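Local coordinates for protein glucose-6-phosphate isomerase (Chlamydia trachomatis D/UW-3/CX, PDB 6OTU) that catalyses the reversible isomerization of glucose-6-phosphate to fructose-6-phosphate, at residues A[168-173]-A[340-345]; A[336-341]-A[401-406]; A[408-413]-A[462-467]. All blocks are in the same frame, centred on the assembly; numbering follows the deposited sequence.

In the fold
All three contacts lie on one side of the chain's centre and reach the second subunit, interaction 2 through Thr340, shared with interaction 1. Interaction 2 is core: two neighbouring parallel strands of the mixed sheet, joined by straight backbone hydrogen bonds and buried apolar side chains. Interaction 1, also buried, continues from the end of strand 332-337 and sets the following loop against helix 162-172, with rings and close backbone in place of hydrogen bonds. Interaction 3 is at the surface, where the loops beyond strands 401-406 and 456-461 meet through amides and a water. Leu342 packs on Phe406 and Ile404, tying interactions 1 and 2, while Gln410 joins interaction 3 to Ala170 of interaction 1.

Interaction 1 of 3, residues A[168-173]-A[340-345]; sequences YFAMQG and TGLKYF
The rings of Phe169 and Tyr344 lean over one another at 37°, too tilted for a parallel stack and too flat for an edge-to-face pair. Their centroids are 4.2 Å apart. One side of the tyrosine ring does most of the touching: Tyr344 CE2 sits over the middle of the phenylalanine face, and Tyr344 CD2 approaches Phe169 CD2 to 3.3 Å. Tyr344 OH reaches toward the far end of the phenylalanine ring, 3.9 Å from Phe169 CZ. Tyr168 CD2 borders the opposite face of Phe169 near its rim. In both Phe169 and Tyr344 the ring carbon CG stands beside the backbone N and anti to the carbonyl carbon (chi1 -72° and -58°), which turns the two rings into each other.

Beside the rings the backbones come close at Ala170 and Gly341, whose CA atoms are 4.3 Å apart. Gly341 O lies against the helix backbone at Ala170, taking a CA-H...O contact from Ala170 CA at 3.3 Å; Ala170 N is near the same oxygen, but at a poor angle for a hydrogen bond. Leu342 then sends CD2 back to the methyl of Ala170, 4.1 Å from Ala170 CB, while its side chain also rests on Ile404 and Phe406 of strand 401-406.

The contact thus joins the C-terminal part of helix 162-172 to the loop that leads into helix 345-357, with Tyr344 as the N-cap residue of that helix. Thr340 N is hydrogen-bonded to Asp188 of the second subunit, which places the loop at the dimer interface. Cohesion therefore rests on dispersion between the tyrosine ring and the face of Phe169 and on the Ala170-Leu342 contact, with the CA-H...O contact adding a weakly polar element; Phe169 O and Gly341 O, two acceptors 3.2 Å apart, probably contribute no attraction.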
loop_
_atom_site.group_PDB
_atom_site.type_symbol
_atom_site.label_atom_id
_atom_site.label_comp_id
_atom_site.label_asym_id
_atom_site.label_seq_id
_atom_site.Cartn_x
_atom_site.Cartn_y
_atom_site.Cartn_z
ATOM N N TYR A 168 7.279 -0.230 15.426
ATOM C CA TYR A 168 7.773 -1.504 15.929
ATOM C C TYR A 168 8.645 -2.205 14.882
ATOM O O TYR A 168 9.761 -2.649 15.181
ATOM C CB TYR A 168 6.599 -2.398 16.365
ATOM C CG TYR A 168 7.036 -3.833 16.539
ATOM C CD1 TYR A 168 7.743 -4.227 17.664
ATOM C CD2 TYR A 168 6.809 -4.773 15.549
ATOM C CE1 TYR A 168 8.189 -5.526 17.808
ATOM C CE2 TYR A 168 7.249 -6.072 15.680
ATOM C CZ TYR A 168 7.945 -6.448 16.808
ATOM O OH TYR A 168 8.387 -7.757 16.943
ATOM N N PHE A 169 8.161 -2.300 13.637
ATOM C CA PHE A 169 8.988 -2.912 12.601
ATOM C C PHE A 169 10.192 -2.046 12.241
ATOM O O PHE A 169 11.221 -2.577 11.809
ATOM C CB PHE A 169 8.153 -3.227 11.360
ATOM C CG PHE A 169 7.208 -4.372 11.566
ATOM C CD1 PHE A 169 7.629 -5.681 11.376
ATOM C CD2 PHE A 169 5.910 -4.149 12.007
ATOM C CE1 PHE A 169 6.754 -6.737 11.593
ATOM C CE2 PHE A 169 5.036 -5.207 12.223
ATOM C CZ PHE A 169 5.455 -6.491 12.018
ATOM N N ALA A 170 10.100 -0.728 12.422
ATOM C CA ALA A 170 11.260 0.112 12.125
ATOM C C ALA A 170 12.411 -0.197 13.068
ATOM O O ALA A 170 13.580 -0.193 12.662
ATOM C CB ALA A 170 10.890 1.589 12.223
ATOM N N MET A 171 12.097 -0.466 14.326
ATOM C CA MET A 171 13.106 -0.664 15.349
ATOM C C MET A 171 13.507 -2.116 15.518
ATOM O O MET A 171 14.529 -2.383 16.170
ATOM C CB MET A 171 12.598 -0.141 16.691
ATOM C CG MET A 171 12.396 1.334 16.724
ATOM S SD MET A 171 11.688 1.846 18.303
ATOM C CE MET A 171 11.029 3.416 17.762
ATOM N N GLN A 172 12.709 -3.047 14.980
ATOM C CA GLN A 172 12.967 -4.472 15.154
ATOM C C GLN A 172 14.400 -4.856 14.776
ATOM O O GLN A 172 14.993 -5.727 15.413
ATOM C CB GLN A 172 11.956 -5.250 14.320
ATOM C CG GLN A 172 11.782 -6.701 14.663
ATOM C CD GLN A 172 10.809 -7.378 13.696
ATOM O OE1 GLN A 172 10.922 -7.231 12.472
ATOM N NE2 GLN A 172 9.843 -8.111 14.242
ATOM N N GLY A 173 14.982 -4.198 13.766
ATOM C CA GLY A 173 16.311 -4.561 13.309
ATOM C C GLY A 173 17.443 -4.037 14.165
ATOM O O GLY A 173 18.570 -4.536 14.059
ATOM N N THR A 340 13.840 -2.386 4.592
ATOM C CA THR A 340 12.921 -3.432 5.032
ATOM C C THR A 340 12.232 -3.027 6.337
ATOM O O THR A 340 11.021 -3.218 6.496
ATOM C CB THR A 340 13.677 -4.765 5.175
ATOM O OG1 THR A 340 14.064 -5.246 3.880
ATOM C CG2 THR A 340 12.818 -5.833 5.851
ATOM N N GLY A 341 12.978 -2.397 7.249
ATOM C CA GLY A 341 12.398 -1.952 8.505
ATOM C C GLY A 341 11.244 -0.981 8.333
ATOM O O GLY A 341 10.336 -0.946 9.161
ATOM N N LEU A 342 11.254 -0.188 7.262
ATOM C CA LEU A 342 10.177 0.754 6.982
ATOM C C LEU A 342 9.054 0.142 6.134
ATOM O O LEU A 342 8.323 0.881 5.460
ATOM C CB LEU A 342 10.744 2.004 6.301
ATOM C CG LEU A 342 11.658 2.841 7.221
ATOM C CD1 LEU A 342 12.297 4.060 6.513
ATOM C CD2 LEU A 342 10.892 3.281 8.467
ATOM N N LYS A 343 8.899 -1.189 6.155
ATOM C CA LYS A 343 7.879 -1.825 5.321
ATOM C C LYS A 343 6.477 -1.320 5.642
ATOM O O LYS A 343 5.624 -1.278 4.748
ATOM C CB LYS A 343 7.947 -3.352 5.465
ATOM C CG LYS A 343 7.868 -4.065 4.119
ATOM C CD LYS A 343 8.838 -5.249 3.985
ATOM C CE LYS A 343 8.390 -6.474 4.793
ATOM N NZ LYS A 343 9.346 -7.626 4.654
ATOM N N TYR A 344 6.210 -0.917 6.889
ATOM C CA TYR A 344 4.875 -0.449 7.248
ATOM C C TYR A 344 4.788 1.062 7.397
ATOM O O TYR A 344 3.732 1.570 7.790
ATOM C CB TYR A 344 4.385 -1.120 8.536
ATOM C CG TYR A 344 4.334 -2.630 8.472
ATOM C CD1 TYR A 344 3.189 -3.301 8.048
ATOM C CD2 TYR A 344 5.446 -3.386 8.826
ATOM C CE1 TYR A 344 3.157 -4.692 7.999
ATOM C CE2 TYR A 344 5.429 -4.757 8.769
ATOM C CZ TYR A 344 4.290 -5.410 8.361
ATOM O OH TYR A 344 4.320 -6.787 8.318
ATOM N N PHE A 345 5.854 1.795 7.069
ATOM C CA PHE A 345 5.870 3.238 7.301
ATOM C C PHE A 345 4.950 3.987 6.335
ATOM O O PHE A 345 4.280 4.946 6.735
ATOM C CB PHE A 345 7.300 3.757 7.194
ATOM C CG PHE A 345 7.476 5.173 7.656
ATOM C CD1 PHE A 345 7.005 5.577 8.896
ATOM C CD2 PHE A 345 8.149 6.091 6.862
ATOM C CE1 PHE A 345 7.178 6.888 9.341
ATOM C CE2 PHE A 345 8.340 7.406 7.292
ATOM C CZ PHE A 345 7.848 7.804 8.543
#

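Interaction 2 of 3, residues A[336-341]-A[401-406]; sequences IPYSTG and VEFIGF
Ile336 and Pro337 pair with Phe403 and Ile404 as adjacent parallel strands in the mixed sheet of this phosphoglucose isomerase. Ile336 is gripped through both its backbone groups: Ile336 N donates to Glu402 O at 2.8 Å, and Ile404 N donates to Ile336 O at 3.0 Å from well above the carbonyl plane. Tyr338 N continues the pattern to Ile404 O (2.6 Å), nearly head-on to that carbonyl.

On the face carrying Ile336 and Phe403, the two side chains run side by side. Ile336 CB lies 3.9 Å from Phe403 CD1, Val401 CG1 covers the centre of one face of the Phe403 ring, and Tyr338 CE1 comes alongside at an oblique ring angle of 62°. Leu430 of helix 422-439 packs against both aromatic rings. The Tyr338 hydroxyl is hydrogen-bonded to Gln385 OE1, which accepts, and the side chain of Tyr338 is about 8 Å from that of the active-site His386.

Tyr338 is the centre of an inverse gamma turn. After the Tyr338 N bond, direct backbone pairing gives way to a water, which donates to Tyr338 O and accepts from Phe406 N. Beyond it, Ser339 OG rests 3.4 Å from Phe406 CE2.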
loop_
_atom_site.group_PDB
_atom_site.type_symbol
_atom_site.label_atom_id
_atom_site.label_comp_id
_atom_site.label_asym_id
_atom_site.label_seq_id
_atom_site.Cartn_x
_atom_site.Cartn_y
_atom_site.Cartn_z
ATOM N N ILE A 336 8.807 6.030 -1.055
ATOM C CA ILE A 336 9.529 4.820 -1.454
ATOM C C ILE A 336 10.697 4.555 -0.510
ATOM O O ILE A 336 11.809 5.039 -0.756
ATOM C CB ILE A 336 10.033 4.925 -2.907
ATOM C CG1 ILE A 336 8.878 5.240 -3.872
ATOM C CG2 ILE A 336 10.784 3.661 -3.318
ATOM C CD1 ILE A 336 7.788 4.153 -3.940
ATOM N N PRO A 337 10.505 3.811 0.579
ATOM C CA PRO A 337 11.638 3.528 1.490
ATOM C C PRO A 337 12.502 2.366 0.985
ATOM O O PRO A 337 12.001 1.280 0.672
ATOM C CB PRO A 337 10.955 3.192 2.830
ATOM C CG PRO A 337 9.398 3.362 2.576
ATOM C CD PRO A 337 9.209 3.314 1.087
ATOM N N TYR A 338 13.812 2.605 0.883
ATOM C CA TYR A 338 14.768 1.540 0.553
ATOM C C TYR A 338 15.239 0.912 1.860
ATOM O O TYR A 338 16.386 1.041 2.282
ATOM C CB TYR A 338 15.931 2.074 -0.282
ATOM C CG TYR A 338 15.597 2.149 -1.766
ATOM C CD1 TYR A 338 14.578 2.983 -2.212
ATOM C CD2 TYR A 338 16.278 1.371 -2.715
ATOM C CE1 TYR A 338 14.252 3.062 -3.540
ATOM C CE2 TYR A 338 15.944 1.437 -4.069
ATOM C CZ TYR A 338 14.926 2.290 -4.476
ATOM O OH TYR A 338 14.545 2.391 -5.807
ATOM N N SER A 339 14.296 0.230 2.510
ATOM C CA SER A 339 14.424 -0.119 3.923
ATOM C C SER A 339 13.391 -1.149 4.339
ATOM O O SER A 339 12.202 -0.826 4.434
ATOM C CB SER A 339 14.274 1.129 4.803
ATOM O OG SER A 339 14.544 0.829 6.164
ATOM N N THR A 340 13.840 -2.386 4.592
ATOM C CA THR A 340 12.921 -3.432 5.032
ATOM C C THR A 340 12.232 -3.027 6.337
ATOM O O THR A 340 11.021 -3.218 6.496
ATOM C CB THR A 340 13.677 -4.765 5.175
ATOM O OG1 THR A 340 14.064 -5.246 3.880
ATOM C CG2 THR A 340 12.818 -5.833 5.851
ATOM N N GLY A 341 12.978 -2.397 7.249
ATOM C CA GLY A 341 12.398 -1.952 8.505
ATOM C C GLY A 341 11.244 -0.981 8.333
ATOM O O GLY A 341 10.336 -0.946 9.161
ATOM N N VAL A 401 7.996 11.458 -6.257
ATOM C CA VAL A 401 8.481 10.410 -5.363
ATOM C C VAL A 401 9.269 11.029 -4.214
ATOM O O VAL A 401 10.050 11.965 -4.409
ATOM C CB VAL A 401 9.355 9.373 -6.110
ATOM C CG1 VAL A 401 10.190 8.535 -5.131
ATOM C CG2 VAL A 401 8.501 8.465 -6.939
ATOM N N GLU A 402 9.073 10.479 -3.025
ATOM C CA GLU A 402 9.899 10.733 -1.856
ATOM C C GLU A 402 10.678 9.452 -1.553
ATOM O O GLU A 402 10.122 8.489 -1.019
ATOM C CB GLU A 402 9.040 11.171 -0.668
ATOM C CG GLU A 402 8.285 12.491 -0.903
ATOM C CD GLU A 402 7.376 12.892 0.260
ATOM O OE1 GLU A 402 6.900 12.014 1.011
ATOM O OE2 GLU A 402 7.139 14.103 0.427
ATOM N N PHE A 403 11.966 9.446 -1.890
ATOM C CA PHE A 403 12.828 8.306 -1.591
ATOM C C PHE A 403 13.329 8.400 -0.165
ATOM O O PHE A 403 13.742 9.475 0.289
ATOM C CB PHE A 403 14.047 8.262 -2.527
ATOM C CG PHE A 403 13.731 7.854 -3.929
ATOM C CD1 PHE A 403 13.339 6.551 -4.217
ATOM C CD2 PHE A 403 13.801 8.777 -4.963
ATOM C CE1 PHE A 403 13.031 6.169 -5.522
ATOM C CE2 PHE A 403 13.509 8.398 -6.276
ATOM C CZ PHE A 403 13.123 7.088 -6.553
ATOM N N ILE A 404 13.341 7.269 0.532
ATOM C CA ILE A 404 13.939 7.208 1.860
ATOM C C ILE A 404 14.971 6.095 1.881
ATOM O O ILE A 404 14.652 4.952 1.541
ATOM C CB ILE A 404 12.885 6.981 2.961
ATOM C CG1 ILE A 404 11.732 7.974 2.793
ATOM C CG2 ILE A 404 13.550 7.075 4.336
ATOM C CD1 ILE A 404 10.749 8.018 3.959
ATOM N N GLY A 405 16.192 6.417 2.316
ATOM C CA GLY A 405 17.255 5.436 2.327
ATOM C C GLY A 405 18.247 5.608 3.458
ATOM O O GLY A 405 18.246 6.604 4.195
ATOM N N PHE A 406 19.110 4.599 3.583
ATOM C CA PHE A 406 20.119 4.567 4.632
ATOM C C PHE A 406 21.433 4.069 4.055
ATOM O O PHE A 406 21.462 3.318 3.067
ATOM C CB PHE A 406 19.666 3.697 5.814
ATOM C CG PHE A 406 18.319 4.085 6.334
ATOM C CD1 PHE A 406 18.196 5.090 7.276
ATOM C CD2 PHE A 406 17.166 3.503 5.820
ATOM C CE1 PHE A 406 16.945 5.492 7.741
ATOM C CE2 PHE A 406 15.911 3.891 6.283
ATOM C CZ PHE A 406 15.805 4.896 7.247
HETATM O O HOH W 1 18.935 2.481 1.455
#

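Interaction 3 of 3, residues A[408-413]-A[462-467]; sequences HNQRGL and QQLSPR
The imidazole of His408 meets the side-chain amide of Gln462 at its edge: Gln462 OE1 lies near the ring plane, 3.3 Å from His408 CD2. The two side chains run side by side, pointing the same way, with ring and amide planes 35° apart, and the glutamine chain gets there by bending at chi2 (-59°). In the second flat group, the amide of Gln463, NE2 donates to Asn409 O at 3.0 Å, the acceptor lying in the amide plane and the N-H...O angle a straight 167°. An extended chain, with CG anti to the backbone N, carries that amide to the 408-413 loop. The amide of Gln410 lies obliquely against Leu464, with Gln410 NE2 3.4 Å from Leu464 CG and in a weak hydrogen bond to Leu464 O; its stronger partners are Ala170 O, on helix 162-172, and Ser174 OG.

Between the backbones a water accepts from Leu464 N at 2.8 Å and donates to His408 O at 2.7 Å, bridging the two segments. Within the 408-413 loop, Asn409 OD1 accepts from Gly412 N in an Asx motif, which holds the turn closed. Asp190 of the second subunit accepts from the backbone N atoms of Gln410 and Arg411, so the same turn lies at the dimer interface. Past Leu464, Ser465 is the N-cap of helix 466-487, its OG accepting from Ile468 N.

Amides and water supply most of the polar links here, and with Gln462, Gln463 and His408 exposed, solvent probably competes for several of them; the buried Leu464 gives the Gln410 amide an apolar surface to lie on.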
loop_
_atom_site.group_PDB
_atom_site.type_symbol
_atom_site.label_atom_id
_atom_site.label_comp_id
_atom_site.label_asym_id
_atom_site.label_seq_id
_atom_site.Cartn_x
_atom_site.Cartn_y
_atom_site.Cartn_z
ATOM N N HIS A 408 23.526 2.220 5.844
ATOM C CA HIS A 408 23.923 0.989 6.511
ATOM C C HIS A 408 22.705 0.199 6.933
ATOM O O HIS A 408 21.656 0.765 7.245
ATOM C CB HIS A 408 24.778 1.260 7.749
ATOM C CG HIS A 408 26.097 1.864 7.430
ATOM N ND1 HIS A 408 27.139 1.129 6.907
ATOM C CD2 HIS A 408 26.541 3.137 7.529
ATOM C CE1 HIS A 408 28.169 1.926 6.697
ATOM N NE2 HIS A 408 27.836 3.148 7.076
ATOM N N ASN A 409 22.860 -1.120 6.952
ATOM C CA ASN A 409 21.750 -1.960 7.364
ATOM C C ASN A 409 21.633 -1.988 8.892
ATOM O O ASN A 409 22.530 -1.551 9.635
ATOM C CB ASN A 409 21.895 -3.368 6.781
ATOM C CG ASN A 409 23.149 -4.085 7.249
ATOM O OD1 ASN A 409 23.315 -4.360 8.442
ATOM N ND2 ASN A 409 24.026 -4.428 6.300
ATOM N N GLN A 410 20.492 -2.494 9.363
ATOM C CA GLN A 410 20.246 -2.562 10.797
ATOM C C GLN A 410 20.842 -3.812 11.429
ATOM O O GLN A 410 21.338 -3.760 12.558
ATOM C CB GLN A 410 18.744 -2.524 11.085
ATOM C CG GLN A 410 18.077 -1.195 10.837
ATOM C CD GLN A 410 16.589 -1.256 11.152
ATOM O OE1 GLN A 410 15.819 -1.906 10.440
ATOM N NE2 GLN A 410 16.185 -0.609 12.244
ATOM N N ARG A 411 20.818 -4.940 10.725
ATOM C CA ARG A 411 21.011 -6.215 11.394
ATOM C C ARG A 411 22.424 -6.762 11.290
ATOM O O ARG A 411 22.697 -7.807 11.884
ATOM C CB ARG A 411 20.023 -7.234 10.844
ATOM C CG ARG A 411 18.597 -6.885 11.214
ATOM C CD ARG A 411 17.659 -7.886 10.641
ATOM N NE ARG A 411 16.287 -7.421 10.706
ATOM C CZ ARG A 411 15.398 -7.863 11.589
ATOM N NH1 ARG A 411 15.751 -8.777 12.486
ATOM N NH2 ARG A 411 14.154 -7.395 11.572
ATOM N N GLY A 412 23.315 -6.102 10.551
ATOM C CA GLY A 412 24.707 -6.506 10.500
ATOM C C GLY A 412 25.044 -7.662 9.583
ATOM O O GLY A 412 26.191 -8.113 9.604
ATOM N N LEU A 413 24.097 -8.173 8.788
ATOM C CA LEU A 413 24.382 -9.264 7.859
ATOM C C LEU A 413 24.511 -8.707 6.444
ATOM O O LEU A 413 23.590 -8.056 5.936
ATOM C CB LEU A 413 23.312 -10.355 7.887
ATOM C CG LEU A 413 23.584 -11.358 6.747
ATOM C CD1 LEU A 413 24.775 -12.242 7.077
ATOM C CD2 LEU A 413 22.386 -12.218 6.380
ATOM N N GLN A 462 22.377 7.773 8.390
ATOM C CA GLN A 462 23.411 6.733 8.454
ATOM C C GLN A 462 22.800 5.344 8.614
ATOM O O GLN A 462 23.220 4.379 7.963
ATOM C CB GLN A 462 24.366 6.990 9.619
ATOM C CG GLN A 462 25.423 8.002 9.345
ATOM C CD GLN A 462 26.295 7.627 8.177
ATOM O OE1 GLN A 462 26.523 6.447 7.891
ATOM N NE2 GLN A 462 26.796 8.636 7.488
ATOM N N GLN A 463 21.834 5.216 9.518
ATOM C CA GLN A 463 21.307 3.908 9.858
ATOM C C GLN A 463 19.975 4.129 10.549
ATOM O O GLN A 463 19.815 5.091 11.300
ATOM C CB GLN A 463 22.295 3.137 10.751
ATOM C CG GLN A 463 21.904 1.731 11.154
ATOM C CD GLN A 463 22.783 1.171 12.271
ATOM O OE1 GLN A 463 22.933 1.794 13.322
ATOM N NE2 GLN A 463 23.370 0.001 12.045
ATOM N N LEU A 464 19.013 3.274 10.233
ATOM C CA LEU A 464 17.737 3.296 10.923
ATOM C C LEU A 464 17.950 2.850 12.365
ATOM O O LEU A 464 18.636 1.860 12.628
ATOM C CB LEU A 464 16.729 2.391 10.202
ATOM C CG LEU A 464 15.283 2.322 10.717
ATOM C CD1 LEU A 464 14.664 3.711 10.863
ATOM C CD2 LEU A 464 14.421 1.445 9.821
ATOM N N SER A 465 17.376 3.595 13.295
ATOM C CA SER A 465 17.557 3.348 14.719
ATOM C C SER A 465 16.302 3.831 15.431
ATOM O O SER A 465 15.431 4.453 14.814
ATOM C CB SER A 465 18.792 4.080 15.246
ATOM O OG SER A 465 18.603 5.483 15.124
ATOM N N PRO A 466 16.168 3.531 16.728
ATOM C CA PRO A 466 15.061 4.151 17.485
ATOM C C PRO A 466 15.028 5.665 17.347
ATOM O O PRO A 466 13.971 6.239 17.064
ATOM C CB PRO A 466 15.335 3.706 18.931
ATOM C CG PRO A 466 16.008 2.385 18.776
ATOM C CD PRO A 466 16.826 2.458 17.494
ATOM N N ARG A 467 16.170 6.331 17.525
ATOM C CA ARG A 467 16.208 7.789 17.434
ATOM C C ARG A 467 15.785 8.265 16.047
ATOM O O ARG A 467 14.912 9.134 15.911
ATOM C CB ARG A 467 17.612 8.298 17.768
ATOM C CG ARG A 467 17.712 9.802 17.690
ATOM C CD ARG A 467 19.006 10.356 18.257
ATOM N NE ARG A 467 18.997 11.816 18.163
ATOM C CZ ARG A 467 18.835 12.638 19.196
ATOM N NH1 ARG A 467 18.688 12.153 20.430
ATOM N NH2 ARG A 467 18.838 13.952 18.999
HETATM O O HOH W 2 19.236 1.099 8.439
#